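Side-chain contacts in EAL domain protein (Vibrio cholerae serotype O1, PDB 6IJ2), which probably hydrolyses cyclic dinucleotides such as c-di-GMP and cGAMP as an EAL phosphodiesterase, and is captured here with the linear product 5'-pGpG: residues 46-51 with 58-63; 97-102 with 142-147; 106-111 with 151-156; 168-173 with 206-211. The protein carries 1 engineered substitution. All coordinates share one frame; numbering follows the deposited sequence.

Contact 1. Residues 46-51 with 58-63; sequences ALVRGL and SVISRV. With nucleotides of chain B.
Gly50 and Val59 bring the end of strand 41-49 and helix 56-60 together, their CA atoms 6.1 Å apart with no hydrogen bond joining the two segments. Val59 stands with CG1 anti to the backbone N (chi1 177°), which turns CG2 onto the peptide leading into Gly50, 3.5 Å from Gly50 N. Val48 meets Val59 tip to tip, its CG1 lying 3.5 Å from Val59 CB. The same valine also serves the nucleotide: Val48 N gives an almost straight bond (175°) of 2.8 Å to N7 of the guanine G2 of chain B, while CG2 lies near O6. Ile60 closes over the face of this base, with CD1 3.4 Å from its C4. Arg49 leaves its CA away from the helix, then bends at chi2 and presents the edge of its guanidinium to the phosphate, where NH1 and NH2 each lie 2.9 Å from OP1. A 2.6 Å bond from Arg49 NH2 to Val48 O, with the donor 38° above the carbonyl plane, helps fix the rotation of the group. Strand, base and phosphate thus meet at the ExLxR signature of EAL domains, whose glutamate, Glu45, binds calcium.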
# COMPACT_ATOMS: atom_id res chain seq x y z
N ALA A 46 13.81 15.81 11.07
CA ALA A 46 14.86 16.49 10.32
C ALA A 46 14.62 16.34 8.82
O ALA A 46 14.37 15.23 8.32
CB ALA A 46 16.24 15.93 10.69
N LEU A 47 14.71 17.45 8.09
CA LEU A 47 14.39 17.50 6.67
C LEU A 47 15.51 18.21 5.93
O LEU A 47 15.90 19.32 6.32
CB LEU A 47 13.07 18.22 6.42
CG LEU A 47 11.86 17.55 7.07
CD1 LEU A 47 10.74 18.56 7.16
CD2 LEU A 47 11.42 16.33 6.25
N VAL A 48 16.00 17.60 4.86
CA VAL A 48 17.15 18.14 4.14
C VAL A 48 16.80 19.46 3.46
O VAL A 48 15.69 19.64 2.93
CB VAL A 48 17.65 17.08 3.14
CG1 VAL A 48 17.69 17.63 1.73
CG2 VAL A 48 19.01 16.56 3.55
N ARG A 49 17.75 20.39 3.46
CA ARG A 49 17.61 21.69 2.81
C ARG A 49 18.96 22.09 2.25
O ARG A 49 20.00 21.66 2.74
CB ARG A 49 17.13 22.79 3.77
CG ARG A 49 15.73 22.61 4.33
CD ARG A 49 14.69 22.71 3.22
NE ARG A 49 13.34 22.60 3.76
CZ ARG A 49 12.68 21.45 3.87
NH1 ARG A 49 11.45 21.42 4.38
NH2 ARG A 49 13.26 20.33 3.49
N GLY A 50 18.93 22.92 1.21
CA GLY A 50 20.16 23.51 0.72
C GLY A 50 20.72 24.50 1.72
O GLY A 50 20.08 24.88 2.70
N LEU A 51 21.96 24.93 1.46
CA LEU A 51 22.62 25.87 2.37
C LEU A 51 21.91 27.22 2.40
O LEU A 51 22.01 27.95 3.40
CB LEU A 51 24.09 26.06 1.97
CG LEU A 51 24.99 24.85 2.24
CD1 LEU A 51 26.44 25.17 1.90
CD2 LEU A 51 24.85 24.36 3.69
N SER A 58 15.66 19.68 -4.35
CA SER A 58 16.84 20.24 -5.00
C SER A 58 18.11 19.54 -4.53
O SER A 58 19.02 19.29 -5.33
CB SER A 58 16.93 21.74 -4.73
OG SER A 58 17.94 22.34 -5.52
N VAL A 59 18.18 19.20 -3.25
CA VAL A 59 19.33 18.50 -2.71
C VAL A 59 19.31 17.03 -3.11
O VAL A 59 20.28 16.50 -3.66
CB VAL A 59 19.38 18.66 -1.17
CG1 VAL A 59 20.54 17.87 -0.59
CG2 VAL A 59 19.47 20.13 -0.77
N ILE A 60 18.20 16.35 -2.83
CA ILE A 60 18.15 14.90 -3.01
C ILE A 60 18.26 14.52 -4.48
O ILE A 60 18.79 13.46 -4.81
CB ILE A 60 16.87 14.35 -2.35
CG1 ILE A 60 16.99 14.43 -0.82
CG2 ILE A 60 16.57 12.93 -2.81
CD1 ILE A 60 15.69 14.23 -0.08
N SER A 61 17.82 15.40 -5.39
CA SER A 61 17.98 15.14 -6.82
C SER A 61 19.44 14.89 -7.18
O SER A 61 19.72 14.18 -8.15
CB SER A 61 17.44 16.32 -7.64
OG SER A 61 16.10 16.61 -7.28
N ARG A 62 20.36 15.43 -6.41
CA ARG A 62 21.75 15.26 -6.71
C ARG A 62 22.32 13.96 -6.25
O ARG A 62 23.42 13.63 -6.58
CB ARG A 62 22.55 16.40 -6.13
CG ARG A 62 21.95 17.75 -6.42
CD ARG A 62 22.67 18.89 -5.72
NE ARG A 62 21.97 20.15 -5.94
CZ ARG A 62 22.39 21.10 -6.75
NH1 ARG A 62 23.53 20.97 -7.41
NH2 ARG A 62 21.67 22.21 -6.90
N VAL A 63 21.55 13.22 -5.47
CA VAL A 63 22.00 11.93 -4.94
C VAL A 63 21.89 10.88 -6.04
O VAL A 63 20.84 10.72 -6.67
CB VAL A 63 21.18 11.54 -3.71
CG1 VAL A 63 21.70 10.26 -3.11
CG2 VAL A 63 21.20 12.66 -2.67
P G B 2 10.18 18.33 2.24
OP1 G B 2 10.82 18.75 3.44
OP2 G B 2 10.26 19.15 1.08
O5' G B 2 10.68 16.89 1.84
C5' G B 2 10.45 16.35 0.55
C4' G B 2 10.85 14.90 0.53
O4' G B 2 12.24 14.78 0.88
C3' G B 2 10.09 13.99 1.50
O3' G B 2 9.73 12.76 0.91
C2' G B 2 11.12 13.70 2.59
O2' G B 2 10.99 12.47 3.24
C1' G B 2 12.41 13.73 1.78
N9 G B 2 13.54 14.04 2.64
C8 G B 2 13.73 15.18 3.36
N7 G B 2 14.81 15.14 4.10
C5 G B 2 15.33 13.89 3.87
C6 G B 2 16.49 13.27 4.39
O6 G B 2 17.29 13.71 5.20
N1 G B 2 16.66 11.99 3.88
C2 G B 2 15.82 11.38 2.99
N2 G B 2 16.15 10.14 2.63
N3 G B 2 14.75 11.95 2.48
C4 G B 2 14.56 13.20 2.96

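Contact 2. Residues 97-102 with 142-147; sequences LPNAIY and KRIVEY. With nucleotides of chain B.
Asn99 and Ile144 join the loop after strand 91-96 to helix 139-151, a loop-to-helix contact near the C-terminal mouth of the TIM-barrel-like EAL fold. Ile144 does the reaching. Its CG1 is anti to the carbonyl carbon (chi1 -57°) and the chain then runs on extended (chi2 164°), carrying CD1 off the helix surface to the loop. That methyl comes within 3.8 Å of Asn99 CB, the two side chains meeting at a slant rather than head on. The loop then turns back beside the same methyl, so that Tyr102 O lies 4.2 Å from Ile144 CD1. The contact is small, an apolar methyl set against an asparagine side chain and a backbone carbonyl, with no hydrogen bond from one segment to the other. Phe129 of strand 125-129 packs against both Asn99 and Ile144, tying the pair to the sheet, while the Tyr102 ring meets Phe96 edge-to-face. At its start the loop borders the product. Leu97 is also touched by Arg68 and Asp72 of helix 68-85, and its backbone runs close by the guanine, with Leu97 CA 3.4 Å from N2 of G2 of chain B. The side chain of the same leucine adds a second approach to that amino group, bringing Leu97 CD1 to 3.7 Å from N2 of G2.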
# COMPACT_ATOMS: atom_id res chain seq x y z
N LEU A 97 17.00 6.89 3.98
CA LEU A 97 17.08 6.82 2.53
C LEU A 97 16.74 5.41 2.04
O LEU A 97 17.41 4.45 2.44
CB LEU A 97 18.48 7.22 2.05
CG LEU A 97 18.70 7.27 0.54
CD1 LEU A 97 18.14 8.56 -0.06
CD2 LEU A 97 20.17 7.10 0.19
N PRO A 98 15.71 5.26 1.19
CA PRO A 98 15.26 3.93 0.75
C PRO A 98 16.36 2.92 0.45
O PRO A 98 17.23 3.13 -0.41
CB PRO A 98 14.44 4.27 -0.49
CG PRO A 98 13.80 5.58 -0.12
CD PRO A 98 14.85 6.33 0.66
N ASN A 99 16.30 1.79 1.17
CA ASN A 99 17.45 0.93 1.44
C ASN A 99 17.58 -0.24 0.48
O ASN A 99 18.26 -1.22 0.81
CB ASN A 99 17.38 0.41 2.88
CG ASN A 99 16.49 1.26 3.78
OD1 ASN A 99 15.69 2.06 3.30
ND2 ASN A 99 16.62 1.08 5.08
N ALA A 100 16.95 -0.17 -0.70
CA ALA A 100 17.21 -1.21 -1.69
C ALA A 100 18.66 -1.22 -2.12
O ALA A 100 19.12 -2.21 -2.71
CB ALA A 100 16.31 -1.02 -2.92
N ILE A 101 19.40 -0.15 -1.84
CA ILE A 101 20.83 -0.12 -2.04
C ILE A 101 21.60 -0.08 -0.73
O ILE A 101 22.73 -0.58 -0.67
CB ILE A 101 21.22 1.07 -2.94
CG1 ILE A 101 20.51 2.35 -2.48
CG2 ILE A 101 20.87 0.75 -4.38
CD1 ILE A 101 21.24 3.14 -1.39
N TYR A 102 21.00 0.45 0.34
CA TYR A 102 21.54 0.29 1.69
C TYR A 102 21.32 -1.15 2.13
O TYR A 102 20.88 -1.42 3.25
CB TYR A 102 20.86 1.27 2.65
CG TYR A 102 21.61 1.58 3.94
CD1 TYR A 102 21.50 0.76 5.05
CD2 TYR A 102 22.41 2.72 4.04
CE1 TYR A 102 22.17 1.04 6.22
CE2 TYR A 102 23.08 3.01 5.22
CZ TYR A 102 22.96 2.17 6.30
OH TYR A 102 23.63 2.45 7.48
N LYS A 142 12.64 -5.75 6.92
CA LYS A 142 12.38 -6.21 8.29
C LYS A 142 13.68 -6.39 9.07
O LYS A 142 13.74 -6.07 10.26
CB LYS A 142 11.58 -7.51 8.24
CG LYS A 142 11.36 -8.20 9.58
CD LYS A 142 10.55 -9.48 9.37
CE LYS A 142 10.59 -10.38 10.61
NZ LYS A 142 9.86 -9.77 11.76
N ARG A 143 14.72 -6.92 8.41
CA ARG A 143 16.02 -7.10 9.03
C ARG A 143 16.56 -5.78 9.58
O ARG A 143 17.11 -5.74 10.70
CB ARG A 143 17.00 -7.68 8.01
CG ARG A 143 17.69 -8.96 8.42
CD ARG A 143 18.40 -9.61 7.24
NE ARG A 143 17.47 -9.94 6.16
CZ ARG A 143 17.79 -10.60 5.06
NH1 ARG A 143 19.04 -11.02 4.87
NH2 ARG A 143 16.87 -10.86 4.14
N ILE A 144 16.44 -4.70 8.81
CA ILE A 144 17.00 -3.42 9.20
C ILE A 144 16.24 -2.84 10.39
O ILE A 144 16.84 -2.34 11.35
CB ILE A 144 16.98 -2.45 8.00
CG1 ILE A 144 17.75 -3.05 6.82
CG2 ILE A 144 17.55 -1.10 8.40
CD1 ILE A 144 17.45 -2.36 5.50
N VAL A 145 14.91 -2.90 10.34
CA VAL A 145 14.09 -2.34 11.41
C VAL A 145 14.36 -3.06 12.72
O VAL A 145 14.51 -2.44 13.78
CB VAL A 145 12.61 -2.39 11.02
CG1 VAL A 145 11.72 -1.96 12.19
CG2 VAL A 145 12.35 -1.52 9.80
N GLU A 146 14.42 -4.39 12.68
CA GLU A 146 14.62 -5.13 13.92
C GLU A 146 16.04 -4.94 14.47
O GLU A 146 16.23 -4.93 15.69
CB GLU A 146 14.29 -6.61 13.71
CG GLU A 146 12.79 -6.81 13.47
CD GLU A 146 12.37 -8.26 13.32
OE1 GLU A 146 11.15 -8.52 13.28
OE2 GLU A 146 13.26 -9.15 13.23
N TYR A 147 17.03 -4.77 13.59
CA TYR A 147 18.38 -4.47 14.05
C TYR A 147 18.44 -3.11 14.73
O TYR A 147 19.06 -2.96 15.79
CB TYR A 147 19.37 -4.52 12.89
CG TYR A 147 20.77 -4.12 13.27
CD1 TYR A 147 21.51 -4.88 14.17
CD2 TYR A 147 21.36 -2.98 12.74
CE1 TYR A 147 22.80 -4.51 14.52
CE2 TYR A 147 22.65 -2.60 13.08
CZ TYR A 147 23.36 -3.37 13.98
OH TYR A 147 24.64 -3.01 14.34
P G B 2 10.18 18.33 2.24
OP1 G B 2 10.82 18.75 3.44
OP2 G B 2 10.26 19.15 1.08
O5' G B 2 10.68 16.89 1.84
C5' G B 2 10.45 16.35 0.55
C4' G B 2 10.85 14.90 0.53
O4' G B 2 12.24 14.78 0.88
C3' G B 2 10.09 13.99 1.50
O3' G B 2 9.73 12.76 0.91
C2' G B 2 11.12 13.70 2.59
O2' G B 2 10.99 12.47 3.24
C1' G B 2 12.41 13.73 1.78
N9 G B 2 13.54 14.04 2.64
C8 G B 2 13.73 15.18 3.36
N7 G B 2 14.81 15.14 4.10
C5 G B 2 15.33 13.89 3.87
C6 G B 2 16.49 13.27 4.39
O6 G B 2 17.29 13.71 5.20
N1 G B 2 16.66 11.99 3.88
C2 G B 2 15.82 11.38 2.99
N2 G B 2 16.15 10.14 2.63
N3 G B 2 14.75 11.95 2.48
C4 G B 2 14.56 13.20 2.96

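Contact 3. Residues 106-111 with 151-156; sequences RCIRTT and LGFQTA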
# COMPACT_ATOMS: atom_id res chain seq x y z
N ARG A 106 24.84 -2.15 8.91
CA ARG A 106 25.91 -2.30 9.90
C ARG A 106 27.06 -1.32 9.66
O ARG A 106 28.08 -1.36 10.37
CB ARG A 106 26.45 -3.74 9.96
CG ARG A 106 26.15 -4.43 11.29
CD ARG A 106 24.86 -5.21 11.23
NE ARG A 106 24.70 -6.12 12.37
CZ ARG A 106 23.79 -7.08 12.42
NH1 ARG A 106 22.96 -7.26 11.40
NH2 ARG A 106 23.71 -7.87 13.48
N CYS A 107 26.92 -0.43 8.68
CA CYS A 107 27.67 0.82 8.65
C CYS A 107 27.07 1.87 9.60
O CYS A 107 27.16 3.07 9.34
CB CYS A 107 27.72 1.37 7.22
SG CYS A 107 29.39 1.28 6.51
N ILE A 108 26.45 1.42 10.70
CA ILE A 108 25.75 2.30 11.61
C ILE A 108 26.64 2.83 12.73
O ILE A 108 26.17 3.61 13.57
CB ILE A 108 24.54 1.57 12.21
CG1 ILE A 108 23.50 2.53 12.80
CG2 ILE A 108 25.00 0.56 13.23
CD1 ILE A 108 22.30 1.79 13.34
N ARG A 109 27.92 2.43 12.78
CA ARG A 109 28.83 3.00 13.78
C ARG A 109 29.01 4.50 13.59
O ARG A 109 29.20 5.23 14.57
CB ARG A 109 30.17 2.27 13.73
CG ARG A 109 30.14 0.90 14.40
CD ARG A 109 31.27 0.75 15.40
NE ARG A 109 32.58 0.81 14.76
CZ ARG A 109 33.23 -0.26 14.30
NH1 ARG A 109 32.70 -1.46 14.41
NH2 ARG A 109 34.42 -0.11 13.73
N THR A 110 28.94 4.98 12.35
CA THR A 110 29.02 6.42 12.12
C THR A 110 27.86 7.15 12.78
O THR A 110 28.03 8.28 13.26
CB THR A 110 29.05 6.73 10.62
OG1 THR A 110 28.07 5.92 9.95
CG2 THR A 110 30.42 6.44 10.04
N THR A 111 26.69 6.51 12.85
CA THR A 111 25.56 7.07 13.57
C THR A 111 25.80 7.02 15.08
O THR A 111 25.64 8.03 15.78
CB THR A 111 24.28 6.32 13.20
OG1 THR A 111 24.04 6.45 11.79
CG2 THR A 111 23.07 6.85 13.96
N LEU A 151 19.42 -2.07 18.69
CA LEU A 151 20.41 -1.10 19.13
C LEU A 151 19.83 -0.02 20.03
O LEU A 151 20.60 0.73 20.64
CB LEU A 151 21.10 -0.45 17.93
CG LEU A 151 21.93 -1.36 17.04
CD1 LEU A 151 22.69 -0.54 16.02
CD2 LEU A 151 22.88 -2.20 17.87
N GLY A 152 18.50 0.10 20.11
CA GLY A 152 17.86 1.09 20.95
C GLY A 152 17.15 2.20 20.21
O GLY A 152 16.47 3.01 20.85
N PHE A 153 17.25 2.25 18.89
CA PHE A 153 16.57 3.28 18.11
C PHE A 153 15.06 3.09 18.17
O PHE A 153 14.55 1.98 18.29
CB PHE A 153 17.02 3.24 16.65
CG PHE A 153 18.44 3.67 16.46
CD1 PHE A 153 18.79 5.00 16.59
CD2 PHE A 153 19.43 2.74 16.18
CE1 PHE A 153 20.10 5.41 16.44
CE2 PHE A 153 20.75 3.15 16.03
CZ PHE A 153 21.09 4.48 16.15
N GLN A 154 14.34 4.21 18.08
CA GLN A 154 12.92 4.17 17.77
C GLN A 154 12.76 4.05 16.25
O GLN A 154 13.64 4.46 15.49
CB GLN A 154 12.21 5.42 18.29
CG GLN A 154 12.13 5.49 19.82
CD GLN A 154 11.16 4.48 20.39
OE1 GLN A 154 9.98 4.49 20.07
NE2 GLN A 154 11.67 3.58 21.22
N THR A 155 11.66 3.43 15.82
CA THR A 155 11.39 3.20 14.40
C THR A 155 9.97 3.59 14.05
O THR A 155 9.05 3.48 14.88
CB THR A 155 11.61 1.74 14.00
OG1 THR A 155 10.65 0.91 14.68
CG2 THR A 155 13.03 1.29 14.39
N ALA A 156 9.78 3.99 12.79
CA ALA A 156 8.48 4.37 12.27
C ALA A 156 8.33 3.96 10.82
O ALA A 156 9.30 4.04 10.05
CB ALA A 156 8.24 5.89 12.36
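Ile108, just ahead of helix 109-117, packs against Leu151 and Phe153 at the helix-to-strand turn of a beta-alpha-beta unit, strand 125-129, helix 139-151 and strand 154-160, of the EAL barrel. From its CB, which faces the turn, the side chain divides. CG2 is wedged between the backbone N and the carbonyl carbon and comes within 3.8 Å of Leu151 CD1; Tyr147 OH lies near this methyl as well. The other branch leaves through CG1, anti to the backbone N (chi1 -161°), and stays extended to CD1. This tip touches two partners, 3.6 Å from Leu151 CD1, where the two chains meet tip to tip, and 3.4 Å from Phe153 CE2, approaching the ring obliquely. Gly152 ends the helix in a Schellman motif, with a phi of 111°, and the side chains before and after it both face Ile108. Phe153 is buried further by an edge-to-face meeting with Phe127. Thr111 adds its methyl to the same ring and directs its hydroxyl elsewhere, OG1 being hydrogen-bonded to Arg76 NH1; Thr111 CG2 stops 3.8 Å from Phe153 CZ.

Contact 4. Residues 168-173 with 206-211; sequences NLLADF and SDLNIQ
Leu170 meets Leu208 and Ile210 through two separate parts of its side chain. Its far methyl touches the isoleucine: Leu170 CD2 and Ile210 CD1 are 3.5 Å apart, tighter than carbon atoms usually pack. Nearer the backbone, Leu170 CB lies 4.1 Å from Leu208 CD1, a looser approach that also brings this methyl beside the carbonyl of Leu170. The tip of Ile210 gets its reach from an extended end (chi2 171°) beyond a CG1 set anti to the carbonyl carbon. The side-chain contacts are apolar, and no hydrogen bond links the segments; Leu170 O is instead taken by Gln174 NE2, whose residue also packs on Ile210.

The next shell is made of chain turns. Asn209, with a positive phi of 51°, closes helix 192-207 in a Schellman motif, and its N bonds to Ser206 O at 2.9 Å; the turn separates Leu208 from Ile210 while both still face Leu170. On the other side Leu169 O accepts from both Asp172 N (2.9 Å) and Phe173 N (3.1 Å), so the chain stays coiled just past Leu170.

Farther out, the second subunit packs Val193 on Leu208, and its Arg194 forms a salt bridge with Asp172, placing this corner at the dimer interface. Inward, Val178 of strand 177-180 touches both Leu170 and Ile210, Ile157 and Phe160 of strand 154-160 back Leu170, and Gln211 begins strand 211-214 alongside strand 177-180.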
# COMPACT_ATOMS: atom_id res chain seq x y z
N ASN A 168 1.40 -4.46 3.88
CA ASN A 168 2.38 -5.48 3.54
C ASN A 168 3.52 -5.52 4.56
O ASN A 168 4.03 -6.58 4.91
CB ASN A 168 2.91 -5.20 2.13
CG ASN A 168 3.78 -6.30 1.58
OD1 ASN A 168 3.63 -7.47 1.91
ND2 ASN A 168 4.70 -5.93 0.70
N LEU A 169 3.92 -4.35 5.04
CA LEU A 169 4.99 -4.30 6.04
C LEU A 169 4.49 -4.76 7.40
O LEU A 169 5.08 -5.66 8.02
CB LEU A 169 5.54 -2.88 6.11
CG LEU A 169 6.15 -2.38 4.80
CD1 LEU A 169 6.72 -0.98 4.98
CD2 LEU A 169 7.23 -3.33 4.33
N LEU A 170 3.38 -4.18 7.86
CA LEU A 170 2.86 -4.43 9.21
C LEU A 170 2.53 -5.90 9.45
O LEU A 170 2.49 -6.33 10.61
CB LEU A 170 1.61 -3.60 9.47
CG LEU A 170 1.83 -2.11 9.57
CD1 LEU A 170 0.52 -1.41 9.82
CD2 LEU A 170 2.79 -1.88 10.71
N ALA A 171 2.25 -6.66 8.39
CA ALA A 171 1.95 -8.08 8.55
C ALA A 171 3.14 -8.85 9.08
O ALA A 171 2.97 -9.86 9.77
CB ALA A 171 1.47 -8.68 7.22
N ASP A 172 4.36 -8.40 8.80
CA ASP A 172 5.54 -9.17 9.15
C ASP A 172 6.43 -8.52 10.21
O ASP A 172 7.27 -9.22 10.79
CB ASP A 172 6.36 -9.46 7.89
CG ASP A 172 5.70 -10.51 7.00
OD1 ASP A 172 5.25 -11.54 7.54
OD2 ASP A 172 5.63 -10.30 5.77
N PHE A 173 6.29 -7.22 10.47
CA PHE A 173 7.01 -6.59 11.57
C PHE A 173 6.26 -5.34 12.00
O PHE A 173 5.48 -4.77 11.24
CB PHE A 173 8.46 -6.25 11.20
CG PHE A 173 8.59 -5.21 10.13
CD1 PHE A 173 8.55 -5.57 8.79
CD2 PHE A 173 8.76 -3.88 10.46
CE1 PHE A 173 8.69 -4.62 7.80
CE2 PHE A 173 8.89 -2.92 9.48
CZ PHE A 173 8.85 -3.30 8.14
N SER A 206 -3.72 -0.17 17.40
CA SER A 206 -3.77 -0.55 18.81
C SER A 206 -3.55 -2.05 18.99
O SER A 206 -2.78 -2.47 19.86
CB SER A 206 -5.10 -0.13 19.42
OG SER A 206 -5.11 -0.40 20.81
N ASP A 207 -4.20 -2.87 18.14
CA ASP A 207 -4.03 -4.31 18.23
C ASP A 207 -2.59 -4.73 18.04
O ASP A 207 -2.16 -5.75 18.58
CB ASP A 207 -4.90 -5.02 17.17
CG ASP A 207 -6.39 -4.94 17.45
OD1 ASP A 207 -6.80 -4.42 18.51
OD2 ASP A 207 -7.18 -5.40 16.59
N LEU A 208 -1.83 -3.97 17.25
CA LEU A 208 -0.43 -4.27 16.97
C LEU A 208 0.52 -3.57 17.94
O LEU A 208 1.74 -3.67 17.75
CB LEU A 208 -0.08 -3.87 15.53
CG LEU A 208 -0.87 -4.49 14.38
CD1 LEU A 208 -0.07 -4.38 13.09
CD2 LEU A 208 -1.22 -5.93 14.69
N ASN A 209 -0.01 -2.88 18.94
CA ASN A 209 0.73 -2.01 19.88
C ASN A 209 1.63 -1.02 19.14
O ASN A 209 2.81 -0.84 19.48
CB ASN A 209 1.53 -2.84 20.89
CG ASN A 209 1.89 -2.03 22.15
OD1 ASN A 209 1.31 -0.98 22.42
ND2 ASN A 209 2.86 -2.53 22.91
N ILE A 210 1.05 -0.33 18.15
CA ILE A 210 1.74 0.70 17.37
C ILE A 210 1.11 2.05 17.65
O ILE A 210 -0.11 2.19 17.69
CB ILE A 210 1.69 0.41 15.86
CG1 ILE A 210 2.47 -0.85 15.51
CG2 ILE A 210 2.24 1.59 15.09
CD1 ILE A 210 2.26 -1.28 14.07
N GLN A 211 1.96 3.07 17.84
CA GLN A 211 1.47 4.41 18.10
C GLN A 211 1.25 5.17 16.80
O GLN A 211 2.19 5.30 16.00
CB GLN A 211 2.45 5.16 19.00
CG GLN A 211 2.00 6.54 19.39
CD GLN A 211 2.80 7.08 20.57
OE1 GLN A 211 3.97 6.73 20.75
NE2 GLN A 211 2.18 7.92 21.38

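In the fold
From the N terminus, contact 1 comes first, closing the short loop between strand 41-49 and helix 56-60 before any other opens. Contacts 2 and 3 then cross: 97-102 and 106-111 wait in turn for 142-147 and 151-156, so that the middle of helix 139-151, its last residue and the turn into strand 154-160 are tied to one connection between strand 91-96 and helix 109-117. These two touch, notably where the Tyr147 ring meets Arg106 in a cation-pi contact. Contact 4 follows in series, joining helix 166-170 to the turn that follows helix 192-207, on the opposite side of the chain's centre from contact 1. It adjoins contact 2 through Lys142, which reaches Asp172 O, and through Val145 against Phe173.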